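Local coordinates for spindle assembly abnormal protein 6 (Caenorhabditis elegans, PDB 3PYI) that forms the central scaffold of centrioles and ensures their 9-fold symmetry, its globular N-terminal domain linking coiled-coil homodimers into the inner ring of the cartwheel, at residues A8-T13 / H99-N104; I40-N45 / G49-K54. The protein carries 1 engineered substitution. One frame throughout, in Å; residues are numbered along the deposited sequence.

Contact 1 (A8-T13 / H99-N104); sequences ALFDQT and HLLCKN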
# COMPACT_ATOMS: atom_id res chain seq x y z
N ALA A 8 23.58 5.75 -17.17
CA ALA A 8 23.46 5.41 -15.76
C ALA A 8 22.64 6.48 -15.03
O ALA A 8 23.00 7.66 -15.07
CB ALA A 8 24.84 5.25 -15.13
N LEU A 9 21.55 6.08 -14.40
CA LEU A 9 20.77 7.01 -13.58
C LEU A 9 21.07 6.83 -12.09
O LEU A 9 21.00 7.79 -11.32
CB LEU A 9 19.27 6.82 -13.83
CG LEU A 9 18.79 6.93 -15.27
CD1 LEU A 9 17.32 6.61 -15.38
CD2 LEU A 9 19.08 8.33 -15.81
N PHE A 10 21.43 5.61 -11.69
CA PHE A 10 21.62 5.29 -10.27
C PHE A 10 22.52 4.07 -10.13
O PHE A 10 22.35 3.07 -10.83
CB PHE A 10 20.27 5.03 -9.58
CG PHE A 10 20.36 4.82 -8.08
CD1 PHE A 10 20.21 5.89 -7.21
CD2 PHE A 10 20.58 3.56 -7.54
CE1 PHE A 10 20.29 5.71 -5.83
CE2 PHE A 10 20.66 3.37 -6.15
CZ PHE A 10 20.51 4.44 -5.30
N ASP A 11 23.49 4.16 -9.22
CA ASP A 11 24.46 3.09 -9.05
C ASP A 11 24.96 3.18 -7.62
O ASP A 11 25.94 3.87 -7.34
CB ASP A 11 25.61 3.28 -10.05
CG ASP A 11 26.64 2.15 -10.01
OD1 ASP A 11 27.55 2.14 -10.87
OD2 ASP A 11 26.55 1.28 -9.12
N GLN A 12 24.30 2.48 -6.71
CA GLN A 12 24.61 2.63 -5.29
C GLN A 12 24.45 1.33 -4.49
O GLN A 12 23.69 0.44 -4.86
CB GLN A 12 23.68 3.69 -4.72
CG GLN A 12 24.25 4.49 -3.59
CD GLN A 12 23.44 5.74 -3.35
OE1 GLN A 12 23.30 6.57 -4.25
NE2 GLN A 12 22.89 5.87 -2.15
N THR A 13 25.19 1.23 -3.40
CA THR A 13 25.03 0.09 -2.51
C THR A 13 24.02 0.44 -1.42
O THR A 13 24.13 1.47 -0.76
CB THR A 13 26.37 -0.31 -1.88
OG1 THR A 13 27.26 -0.72 -2.92
CG2 THR A 13 26.17 -1.45 -0.91
N HIS A 99 13.43 10.79 -4.34
CA HIS A 99 12.54 10.85 -3.18
C HIS A 99 12.45 9.56 -2.37
O HIS A 99 11.94 9.57 -1.26
CB HIS A 99 11.13 11.28 -3.59
CG HIS A 99 11.07 12.68 -4.11
ND1 HIS A 99 11.07 13.78 -3.28
CD2 HIS A 99 11.00 13.16 -5.38
CE1 HIS A 99 11.02 14.88 -4.02
NE2 HIS A 99 10.97 14.53 -5.29
N LEU A 100 12.92 8.45 -2.93
CA LEU A 100 12.77 7.18 -2.24
C LEU A 100 14.11 6.51 -1.94
O LEU A 100 14.25 5.88 -0.90
CB LEU A 100 11.84 6.25 -3.02
CG LEU A 100 10.37 6.70 -3.12
CD1 LEU A 100 9.58 5.72 -3.94
CD2 LEU A 100 9.75 6.84 -1.73
N LEU A 101 15.09 6.68 -2.82
CA LEU A 101 16.39 6.06 -2.60
C LEU A 101 17.43 7.05 -2.10
O LEU A 101 18.58 6.69 -1.85
CB LEU A 101 16.89 5.37 -3.87
CG LEU A 101 16.00 4.28 -4.46
CD1 LEU A 101 16.62 3.74 -5.73
CD2 LEU A 101 15.77 3.16 -3.45
N CYS A 102 17.02 8.31 -1.95
CA CYS A 102 17.91 9.40 -1.57
C CYS A 102 18.24 9.39 -0.08
O CYS A 102 17.47 8.88 0.73
CB CYS A 102 17.26 10.74 -1.92
SG CYS A 102 15.64 10.96 -1.09
N LYS A 103 19.37 9.99 0.27
CA LYS A 103 19.77 10.15 1.67
C LYS A 103 19.23 11.46 2.22
O LYS A 103 19.48 12.53 1.67
CB LYS A 103 21.30 10.13 1.80
CG LYS A 103 21.97 8.85 1.34
CD LYS A 103 23.47 8.87 1.65
CE LYS A 103 24.14 7.54 1.33
NZ LYS A 103 25.57 7.51 1.76
N ASN A 104 18.48 11.38 3.32
CA ASN A 104 17.94 12.58 3.94
C ASN A 104 18.99 13.34 4.75
O ASN A 104 19.97 12.75 5.22
CB ASN A 104 16.70 12.26 4.78
CG ASN A 104 15.42 12.23 3.95
OD1 ASN A 104 15.45 12.12 2.72
ND2 ASN A 104 14.27 12.33 4.63
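Phe-10 and Leu-101 carry the apolar part of this contact. One methyl of the leucine, CD1, lies over the middle of the Phe-10 ring, 4.0 Å from its centroid and only 12° off the ring normal, a CH-pi contact on the face of the ring. A second touch comes from Leu-101 CB, 3.9 Å from Phe-10 CE1. With CG anti to the backbone N (chi1 -174°), the phenylalanine sends its ring out from the strand to meet the leucine.

Gln-12 and Lys-103 add a looser, polar-to-aliphatic touch at the margin. The amide nitrogen NE2 of Gln-12 passes 4.1 Å from CE of Lys-103, whose chain is extended but poorly ordered. No hydrogen bond spans the two segments, and of the 159 Å² buried, nearly two thirds falls on Phe-10 and Leu-101.

Strand 7-23 carries a classic beta bulge here, Leu-9 and Phe-10 together standing opposite Ile-40 of strand 29-44. The contact packs the C-terminal end of helix 92-100 on the beta-sandwich of the SAS-6 N-terminal domain (XRCC4 clan): Leu-101 also lies against Leu-38 of strand 29-44, Leu-150 of strand 145-152 and Ile-96 of the helix, and Phe-10 against Ile-97.

Contact 2 (I40-N45 / G49-K54); sequences ISEQRN and GEKELK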
# COMPACT_ATOMS: atom_id res chain seq x y z
N ILE A 40 20.32 1.43 -11.79
CA ILE A 40 19.21 1.79 -12.67
C ILE A 40 19.76 2.60 -13.84
O ILE A 40 20.53 3.55 -13.65
CB ILE A 40 18.18 2.65 -11.94
CG1 ILE A 40 17.76 1.98 -10.62
CG2 ILE A 40 16.97 2.87 -12.83
CD1 ILE A 40 16.95 2.88 -9.70
N SER A 41 19.40 2.21 -15.05
CA SER A 41 19.86 2.94 -16.22
C SER A 41 18.75 3.05 -17.25
O SER A 41 17.73 2.35 -17.15
CB SER A 41 21.12 2.28 -16.80
OG SER A 41 20.88 0.93 -17.16
N GLU A 42 18.91 3.95 -18.22
CA GLU A 42 18.02 4.00 -19.37
C GLU A 42 18.80 3.65 -20.63
O GLU A 42 19.98 3.95 -20.75
CB GLU A 42 17.29 5.35 -19.51
CG GLU A 42 18.18 6.52 -19.87
CD GLU A 42 17.38 7.80 -20.13
OE1 GLU A 42 16.98 8.04 -21.28
OE2 GLU A 42 17.18 8.57 -19.18
N GLN A 43 18.13 2.99 -21.56
CA GLN A 43 18.79 2.56 -22.77
C GLN A 43 17.77 2.48 -23.88
O GLN A 43 16.56 2.45 -23.62
CB GLN A 43 19.45 1.19 -22.55
CG GLN A 43 18.44 0.07 -22.25
CD GLN A 43 19.10 -1.25 -21.86
OE1 GLN A 43 20.23 -1.28 -21.38
NE2 GLN A 43 18.37 -2.34 -22.05
N ARG A 44 18.27 2.45 -25.11
CA ARG A 44 17.46 2.29 -26.30
C ARG A 44 17.37 0.80 -26.62
O ARG A 44 18.39 0.13 -26.73
CB ARG A 44 18.15 3.05 -27.45
CG ARG A 44 17.45 3.05 -28.78
CD ARG A 44 18.22 3.92 -29.80
NE ARG A 44 17.74 3.71 -31.16
CZ ARG A 44 16.97 4.57 -31.84
NH1 ARG A 44 16.60 5.72 -31.29
NH2 ARG A 44 16.58 4.28 -33.07
N ASN A 45 16.16 0.27 -26.75
CA ASN A 45 15.99 -1.08 -27.29
C ASN A 45 16.57 -1.17 -28.69
O ASN A 45 16.32 -0.30 -29.53
CB ASN A 45 14.52 -1.49 -27.33
CG ASN A 45 14.33 -2.94 -27.75
OD1 ASN A 45 14.28 -3.25 -28.94
ND2 ASN A 45 14.23 -3.83 -26.78
N GLY A 49 14.12 0.72 -30.94
CA GLY A 49 14.53 2.10 -30.74
C GLY A 49 13.87 2.77 -29.54
O GLY A 49 14.19 3.91 -29.18
N GLU A 50 12.95 2.07 -28.89
CA GLU A 50 12.21 2.64 -27.76
C GLU A 50 13.04 2.73 -26.49
O GLU A 50 13.98 1.96 -26.29
CB GLU A 50 10.96 1.81 -27.45
CG GLU A 50 9.88 1.91 -28.52
CD GLU A 50 8.55 1.36 -28.05
OE1 GLU A 50 8.49 0.83 -26.91
OE2 GLU A 50 7.57 1.46 -28.81
N LYS A 51 12.67 3.67 -25.63
CA LYS A 51 13.33 3.85 -24.36
C LYS A 51 13.04 2.68 -23.41
O LYS A 51 11.89 2.23 -23.29
CB LYS A 51 12.88 5.16 -23.72
CG LYS A 51 13.48 5.43 -22.34
CD LYS A 51 12.84 6.68 -21.75
CE LYS A 51 13.50 7.07 -20.45
NZ LYS A 51 12.92 8.34 -19.92
N GLU A 52 14.08 2.20 -22.74
CA GLU A 52 13.95 1.13 -21.75
C GLU A 52 14.60 1.54 -20.46
O GLU A 52 15.63 2.21 -20.45
CB GLU A 52 14.65 -0.15 -22.22
CG GLU A 52 13.83 -0.99 -23.18
CD GLU A 52 14.62 -2.16 -23.73
OE1 GLU A 52 15.87 -2.15 -23.64
OE2 GLU A 52 13.99 -3.10 -24.26
N LEU A 53 13.99 1.11 -19.37
CA LEU A 53 14.52 1.34 -18.05
C LEU A 53 15.05 -0.01 -17.54
O LEU A 53 14.31 -0.99 -17.48
CB LEU A 53 13.39 1.82 -17.15
CG LEU A 53 13.70 2.67 -15.92
CD1 LEU A 53 14.61 3.82 -16.31
CD2 LEU A 53 12.39 3.17 -15.33
N LYS A 54 16.33 -0.07 -17.18
CA LYS A 54 16.92 -1.33 -16.72
C LYS A 54 17.26 -1.29 -15.24
O LYS A 54 17.95 -0.38 -14.76
CB LYS A 54 18.16 -1.70 -17.54
CG LYS A 54 18.69 -3.12 -17.25
CD LYS A 54 19.84 -3.49 -18.17
CE LYS A 54 20.13 -5.00 -18.14
NZ LYS A 54 21.15 -5.39 -19.16
O HOH W 1 21.06 -0.59 -14.81
O HOH W 2 21.75 -3.60 -21.02
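Gln-43 CG sits between its backbone N and carbonyl carbon (chi1 63°) and Glu-52 CG beside its own N (chi1 -82°), which brings the amide and the carboxylate together on one face of the hairpin. Gln-43 NE2 donates to Glu-52 OE1 at 3.0 Å, with OE1 lying nearly in the amide plane of Gln-43. The other oxygen, Glu-52 OE2, accepts from Asn-45 ND2 at 2.6 Å, approached from above the carboxylate plane, with the two flat groups 89° apart. Replacing Glu-52 by an alanine would probably leave the NH2 groups of Gln-43 and Asn-45 without their shared acceptor, the two amides then held through their oxygens. Gln-43 OE1 is tied through a water to Lys-54 NZ.

The backbones form the antiparallel hairpin of strands 29-44 and 51-58. Ser-41 with Lys-54 and Gln-43 with Glu-52 are hydrogen-bonded pairs, each joined by two bonds, the shortest being Glu-52 N to Gln-43 O at 2.6 Å. Towards the turn, Asn-45 N bonds to Glu-50 O at 2.8 Å, and Asn-45 OD1 accepts from Ser-48 N.

Gly-49 CA lies 3.5 Å above the plane of the Arg-44 guanidinium, offset toward its rim; a CB on Gly-49 would clash with Arg-44 NH2, and the positive phi also suits glycine. On the same sheet face as Arg-44, Lys-51 NZ is 4.3 Å from Glu-42 OE1, beyond salt-bridge range, and pairs instead with Asp-90.

How the contacts relate
From the N terminus the chain enters strand 7-23 with residues 8-13, turns back along strand 29-44 through 40-45, and reverses again into 49-54 after only three intervening residues, where contact 2 closes the hairpin. It then runs through strand 66-71 and two helices before 99-104 returns to the first strand, so contact 1 closes a loop of 85 residues with contact 2 nested inside it. The two centres lie about 18 Å apart, yet their segments touch: Leu-9 CD1 packs on Leu-53 CD1 at 4.0 Å. Contact 2 thus joins neighbouring strands within the sheet, while contact 1 ties that sheet to the end of helix 92-100.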